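Methylmalonyl-CoA epimerase, mitochondrial (Homo sapiens, PDB 3RMU) catalyses the interconversion of (R)- and (S)-methylmalonyl-CoA in mitochondrial propionyl-CoA metabolism, using a bound divalent metal ion, here cobalt. Local coordinates at residues 6-11 with 128-133; 64-69 with 77-82. All coordinates share one frame; numbering follows the deposited sequence.

Contact 1: residues 6-11 with 128-133; sequences LNHVAI and LVELEQ. With CO (cobalt (II) ion), chain E.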
loop_
_atom_site.group_PDB
_atom_site.type_symbol
_atom_site.label_atom_id
_atom_site.label_comp_id
_atom_site.label_asym_id
_atom_site.label_seq_id
_atom_site.Cartn_x
_atom_site.Cartn_y
_atom_site.Cartn_z
ATOM N N LEU A 6 -2.569 -4.268 -9.617
ATOM C CA LEU A 6 -2.889 -4.060 -8.217
ATOM C C LEU A 6 -4.374 -3.772 -8.130
ATOM O O LEU A 6 -4.845 -2.762 -8.609
ATOM C CB LEU A 6 -2.076 -2.916 -7.611
ATOM C CG LEU A 6 -2.362 -2.664 -6.124
ATOM C CD1 LEU A 6 -1.488 -3.593 -5.383
ATOM C CD2 LEU A 6 -2.076 -1.208 -5.776
ATOM N N ASN A 7 -5.110 -4.694 -7.536
ATOM C CA ASN A 7 -6.536 -4.566 -7.296
ATOM C C ASN A 7 -6.834 -3.563 -6.156
ATOM O O ASN A 7 -7.633 -2.674 -6.322
ATOM C CB ASN A 7 -7.125 -5.946 -7.040
ATOM C CG ASN A 7 -8.590 -5.911 -6.798
ATOM O OD1 ASN A 7 -9.062 -5.523 -5.726
ATOM N ND2 ASN A 7 -9.348 -6.329 -7.809
ATOM N N HIS A 8 -6.165 -3.677 -5.018
ATOM C CA HIS A 8 -6.353 -2.716 -3.938
ATOM C C HIS A 8 -5.163 -2.661 -3.012
ATOM O O HIS A 8 -4.353 -3.612 -2.974
ATOM C CB HIS A 8 -7.646 -3.006 -3.109
ATOM C CG HIS A 8 -7.751 -4.379 -2.485
ATOM N ND1 HIS A 8 -8.386 -5.428 -3.107
ATOM C CD2 HIS A 8 -7.470 -4.818 -1.218
ATOM C CE1 HIS A 8 -8.403 -6.480 -2.296
ATOM N NE2 HIS A 8 -7.832 -6.140 -1.146
ATOM N N VAL A 9 -5.065 -1.542 -2.298
ATOM C CA VAL A 9 -4.215 -1.435 -1.121
ATOM C C VAL A 9 -5.200 -1.382 0.013
ATOM O O VAL A 9 -6.130 -0.587 -0.043
ATOM C CB VAL A 9 -3.318 -0.197 -1.137
ATOM C CG1 VAL A 9 -2.590 -0.064 0.203
ATOM C CG2 VAL A 9 -2.314 -0.330 -2.202
ATOM N N ALA A 10 -5.039 -2.230 1.028
ATOM C CA ALA A 10 -5.982 -2.291 2.170
ATOM C C ALA A 10 -5.350 -1.528 3.344
ATOM O O ALA A 10 -4.204 -1.776 3.690
ATOM C CB ALA A 10 -6.199 -3.737 2.673
ATOM N N ILE A 11 -6.120 -0.624 3.919
ATOM C CA ILE A 11 -5.705 0.166 5.101
ATOM C C ILE A 11 -6.665 -0.132 6.228
ATOM O O ILE A 11 -7.875 0.022 6.052
ATOM C CB ILE A 11 -5.748 1.719 4.825
ATOM C CG1 ILE A 11 -5.044 2.117 3.532
ATOM C CG2 ILE A 11 -5.216 2.513 6.070
ATOM C CD1 ILE A 11 -3.648 1.727 3.379
ATOM N N LEU A 128 2.222 -8.173 3.591
ATOM C CA LEU A 128 1.170 -9.188 3.368
ATOM C C LEU A 128 0.562 -9.020 1.996
ATOM O O LEU A 128 0.008 -7.965 1.678
ATOM C CB LEU A 128 0.100 -9.146 4.459
ATOM C CG LEU A 128 -1.126 -10.045 4.266
ATOM C CD1 LEU A 128 -0.768 -11.531 4.364
ATOM C CD2 LEU A 128 -2.182 -9.730 5.330
ATOM N N VAL A 129 0.661 -10.061 1.187
ATOM C CA VAL A 129 0.192 -10.020 -0.189
ATOM C C VAL A 129 -0.989 -10.969 -0.374
ATOM O O VAL A 129 -0.908 -12.149 -0.046
ATOM C CB VAL A 129 1.285 -10.355 -1.189
ATOM C CG1 VAL A 129 0.707 -10.370 -2.623
ATOM C CG2 VAL A 129 2.497 -9.371 -1.066
ATOM N N GLU A 130 -2.095 -10.423 -0.885
ATOM C CA GLU A 130 -3.305 -11.217 -1.227
ATOM C C GLU A 130 -3.247 -11.359 -2.738
ATOM O O GLU A 130 -2.966 -10.390 -3.445
ATOM C CB GLU A 130 -4.524 -10.394 -0.813
ATOM C CG GLU A 130 -5.890 -10.898 -1.241
ATOM C CD GLU A 130 -7.054 -9.997 -0.784
ATOM O OE1 GLU A 130 -6.953 -8.762 -0.411
ATOM O OE2 GLU A 130 -8.160 -10.611 -0.770
ATOM N N LEU A 131 -3.396 -12.569 -3.228
ATOM C CA LEU A 131 -3.496 -12.849 -4.666
ATOM C C LEU A 131 -4.933 -13.233 -4.959
ATOM O O LEU A 131 -5.525 -14.049 -4.259
ATOM C CB LEU A 131 -2.574 -13.976 -5.101
ATOM C CG LEU A 131 -1.065 -13.703 -4.948
ATOM C CD1 LEU A 131 -0.240 -14.935 -5.334
ATOM C CD2 LEU A 131 -0.668 -12.464 -5.775
ATOM N N GLU A 132 -5.488 -12.639 -6.010
ATOM C CA GLU A 132 -6.903 -12.810 -6.294
ATOM C C GLU A 132 -7.100 -13.093 -7.741
ATOM O O GLU A 132 -6.486 -12.485 -8.609
ATOM C CB GLU A 132 -7.699 -11.560 -5.853
ATOM C CG GLU A 132 -9.191 -11.643 -6.222
ATOM C CD GLU A 132 -10.032 -10.495 -5.653
ATOM O OE1 GLU A 132 -10.527 -10.587 -4.508
ATOM O OE2 GLU A 132 -10.206 -9.498 -6.356
ATOM N N GLN A 133 -7.965 -14.053 -8.006
ATOM C CA GLN A 133 -8.272 -14.456 -9.343
ATOM C C GLN A 133 -8.799 -13.274 -10.157
ATOM O O GLN A 133 -9.770 -12.643 -9.749
ATOM C CB GLN A 133 -9.340 -15.564 -9.252
ATOM C CG GLN A 133 -9.891 -16.009 -10.560
ATOM C CD GLN A 133 -8.914 -16.811 -11.343
ATOM O OE1 GLN A 133 -8.704 -17.999 -11.071
ATOM N NE2 GLN A 133 -8.325 -16.189 -12.348
HETATM CO CO CO E . -7.966 -7.425 0.388
HETATM O O HOH W 1 -9.208 -8.853 1.738
HETATM O O HOH W 2 -10.216 -7.970 -0.078
HETATM O O HOH W 3 -9.224 -5.885 1.611
#
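His8 and Glu130 meet through a cobalt ion, which draws His8 NE2 and Glu130 OE1 to 2.9 Å of each other without a hydrogen bond. The metal lies 2.0 Å from His8 NE2 and 1.9 Å from Glu130 OE1. Their side chains cross at about a right angle, the carboxylate plane standing 84° from the imidazole plane, and OE1 comes to the edge of the ring. Glu130 is long enough to span the gap because its chain runs fully extended, with chi2 at 180°. Its other oxygen, OE2, accepts weak hydrogen bonds from two of the three metal-bound waters. Histidine suits its place by having two ring nitrogens: while NE2 binds cobalt, ND1 donates a nearly straight bond to Asn7 OD1 (2.7 Å, 166°), with OD1 close to the plane of the imidazole. This second-shell amide fixes the rotation of the imidazole and would probably make NE2 a better donor to the metal. A classic beta bulge lets the consecutive residues Asn7 and His8 both face Cys82, consistent with their side chains lying close enough for that bond. Asn7 ND2 comes within 3.6 Å of Glu132 OE2, too far to bond; it binds Glu84 instead, and Glu132 OE2 accepts from His112. Strand 77-85 runs between strands 3-12 and 129-133 in the mixed sheet, and strand 115-119 flanks the latter on its other side.

Contact 2: residues 64-69 with 77-82; sequences SPIAGF and GMHHIC. With CO (cobalt (II) ion), chain E.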
loop_
_atom_site.group_PDB
_atom_site.type_symbol
_atom_site.label_atom_id
_atom_site.label_comp_id
_atom_site.label_asym_id
_atom_site.label_seq_id
_atom_site.Cartn_x
_atom_site.Cartn_y
_atom_site.Cartn_z
ATOM N N SER A 64 -12.342 -10.391 14.434
ATOM C CA SER A 64 -12.010 -9.848 13.146
ATOM C C SER A 64 -10.547 -10.164 12.847
ATOM O O SER A 64 -9.710 -10.027 13.723
ATOM C CB SER A 64 -12.231 -8.342 13.115
ATOM O OG SER A 64 -11.815 -7.836 11.845
ATOM N N PRO A 65 -10.242 -10.584 11.609
ATOM C CA PRO A 65 -8.852 -10.855 11.221
ATOM C C PRO A 65 -7.919 -9.635 11.257
ATOM O O PRO A 65 -6.710 -9.816 11.185
ATOM C CB PRO A 65 -8.982 -11.346 9.775
ATOM C CG PRO A 65 -10.247 -10.739 9.281
ATOM C CD PRO A 65 -11.163 -10.834 10.482
ATOM N N ILE A 66 -8.472 -8.419 11.351
ATOM C CA ILE A 66 -7.663 -7.199 11.509
ATOM C C ILE A 66 -7.720 -6.614 12.945
ATOM O O ILE A 66 -7.030 -5.644 13.257
ATOM C CB ILE A 66 -8.041 -6.131 10.447
ATOM C CG1 ILE A 66 -9.467 -5.597 10.637
ATOM C CG2 ILE A 66 -7.878 -6.697 9.011
ATOM C CD1 ILE A 66 -9.765 -4.340 9.807
ATOM N N ALA A 67 -8.533 -7.195 13.824
ATOM C CA ALA A 67 -8.630 -6.672 15.200
ATOM C C ALA A 67 -7.254 -6.642 15.870
ATOM O O ALA A 67 -6.917 -5.695 16.579
ATOM C CB ALA A 67 -9.623 -7.475 16.019
ATOM N N GLY A 68 -6.446 -7.666 15.613
ATOM C CA GLY A 68 -5.107 -7.757 16.223
ATOM C C GLY A 68 -4.144 -6.721 15.662
ATOM O O GLY A 68 -3.331 -6.154 16.384
ATOM N N PHE A 69 -4.255 -6.456 14.362
ATOM C CA PHE A 69 -3.466 -5.398 13.738
ATOM C C PHE A 69 -3.762 -4.024 14.378
ATOM O O PHE A 69 -2.857 -3.219 14.572
ATOM C CB PHE A 69 -3.738 -5.382 12.243
ATOM C CG PHE A 69 -2.875 -4.434 11.478
ATOM C CD1 PHE A 69 -1.614 -4.814 11.041
ATOM C CD2 PHE A 69 -3.316 -3.167 11.193
ATOM C CE1 PHE A 69 -0.821 -3.942 10.315
ATOM C CE2 PHE A 69 -2.522 -2.283 10.457
ATOM C CZ PHE A 69 -1.276 -2.683 10.023
ATOM N N GLY A 77 -3.190 1.430 9.851
ATOM C CA GLY A 77 -2.011 1.217 9.002
ATOM C C GLY A 77 -2.284 0.407 7.753
ATOM O O GLY A 77 -3.303 -0.260 7.631
ATOM N N MET A 78 -1.341 0.455 6.815
ATOM C CA MET A 78 -1.408 -0.353 5.619
ATOM C C MET A 78 -1.381 -1.814 6.075
ATOM O O MET A 78 -0.507 -2.226 6.841
ATOM C CB MET A 78 -0.240 -0.012 4.657
ATOM C CG MET A 78 -0.198 1.522 4.269
ATOM S SD MET A 78 1.336 2.175 3.536
ATOM C CE MET A 78 1.182 1.292 1.968
ATOM N N HIS A 79 -2.374 -2.566 5.647
ATOM C CA HIS A 79 -2.557 -3.937 6.109
ATOM C C HIS A 79 -2.129 -4.947 5.021
ATOM O O HIS A 79 -1.442 -5.913 5.332
ATOM C CB HIS A 79 -3.998 -4.179 6.542
ATOM C CG HIS A 79 -4.220 -5.542 7.098
ATOM N ND1 HIS A 79 -4.735 -6.580 6.360
ATOM C CD2 HIS A 79 -3.990 -6.039 8.340
ATOM C CE1 HIS A 79 -4.771 -7.671 7.101
ATOM N NE2 HIS A 79 -4.331 -7.366 8.310
ATOM N N HIS A 80 -2.556 -4.778 3.762
ATOM C CA HIS A 80 -2.118 -5.706 2.697
ATOM C C HIS A 80 -2.189 -5.041 1.332
ATOM O O HIS A 80 -2.823 -4.002 1.189
ATOM C CB HIS A 80 -2.883 -7.062 2.688
ATOM C CG HIS A 80 -4.358 -7.006 2.374
ATOM N ND1 HIS A 80 -5.320 -6.894 3.354
ATOM C CD2 HIS A 80 -5.040 -7.135 1.197
ATOM C CE1 HIS A 80 -6.519 -6.929 2.798
ATOM N NE2 HIS A 80 -6.388 -7.079 1.492
ATOM N N ILE A 81 -1.565 -5.661 0.343
ATOM C CA ILE A 81 -1.801 -5.300 -1.064
ATOM C C ILE A 81 -2.444 -6.488 -1.746
ATOM O O ILE A 81 -2.157 -7.644 -1.407
ATOM C CB ILE A 81 -0.505 -4.890 -1.754
ATOM C CG1 ILE A 81 0.587 -5.981 -1.636
ATOM C CG2 ILE A 81 0.023 -3.561 -1.132
ATOM C CD1 ILE A 81 1.857 -5.696 -2.493
ATOM N N CYS A 82 -3.303 -6.236 -2.722
ATOM C CA CYS A 82 -3.929 -7.306 -3.410
ATOM C C CYS A 82 -3.584 -7.224 -4.882
ATOM O O CYS A 82 -3.858 -6.218 -5.534
ATOM C CB CYS A 82 -5.438 -7.301 -3.220
ATOM S SG CYS A 82 -6.290 -8.525 -4.235
HETATM CO CO CO E . -7.966 -7.425 0.388
HETATM O O HOH W 4 -3.940 -8.984 10.582
HETATM O O HOH W 1 -9.208 -8.853 1.738
HETATM O O HOH W 2 -10.216 -7.970 -0.078
HETATM O O HOH W 3 -9.224 -5.885 1.611
#
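His79 NE2 and Pro65 O are joined by a water that lies 2.8 Å from His79 NE2 and donates to Pro65 O at 3.0 Å. On the other side of the imidazole, His79 ND1 accepts a hydrogen bond from His80 ND1, 3.1 Å long and essentially straight at 179°, lying in the planes of both rings. The two histidines form a classic beta bulge, both facing Ala10, on a strand of the vicinal oxygen chelate (VOC) fold. Histidine suits both positions: His80 turns NE2 to the cobalt and ND1 to its neighbour, which probably helps to orient the metal ligand from the second shell. With its CG anti to the backbone N (chi1 -177°), the His79 side chain reaches out to segment 64-69. There its edge meets the face of Phe69 in a T-shaped stack, planes at 87° and centroids 5.1 Å apart; CD2 makes the touch. Gly77, having no side chain, allows the Phe69 ring close to the backbone, with Phe69 CE2 3.6 Å from Gly77 O. The branched Ile66 packs on Leu57 and Pro59 of strand 53-59 while offering a methyl to the imidazole, a CH-pi contact in which Ile66 CG2 sits over one face of His79, 3.7 Å from His79 NE2.

Contacts 1 and 2 share one cobalt centre: His8 and Glu130 come from the first, His80 from the second, and the same three waters complete its coordination. Glu130 OE1 and His80 NE2 are drawn to 2.6 Å by the metal. Strand 77-85 joins the two contacts, probably hydrogen-bonding to strand 3-12 through His79 N to Ala10 O (2.8 Å) and Asn7 N to Cys82 O (2.8 Å). In both contacts a beta bulge places the metal-binding histidine just after its second-shell partner. Along the chain, 64-69 with 77-82 is nested within the loop closed by 6-11 with 128-133.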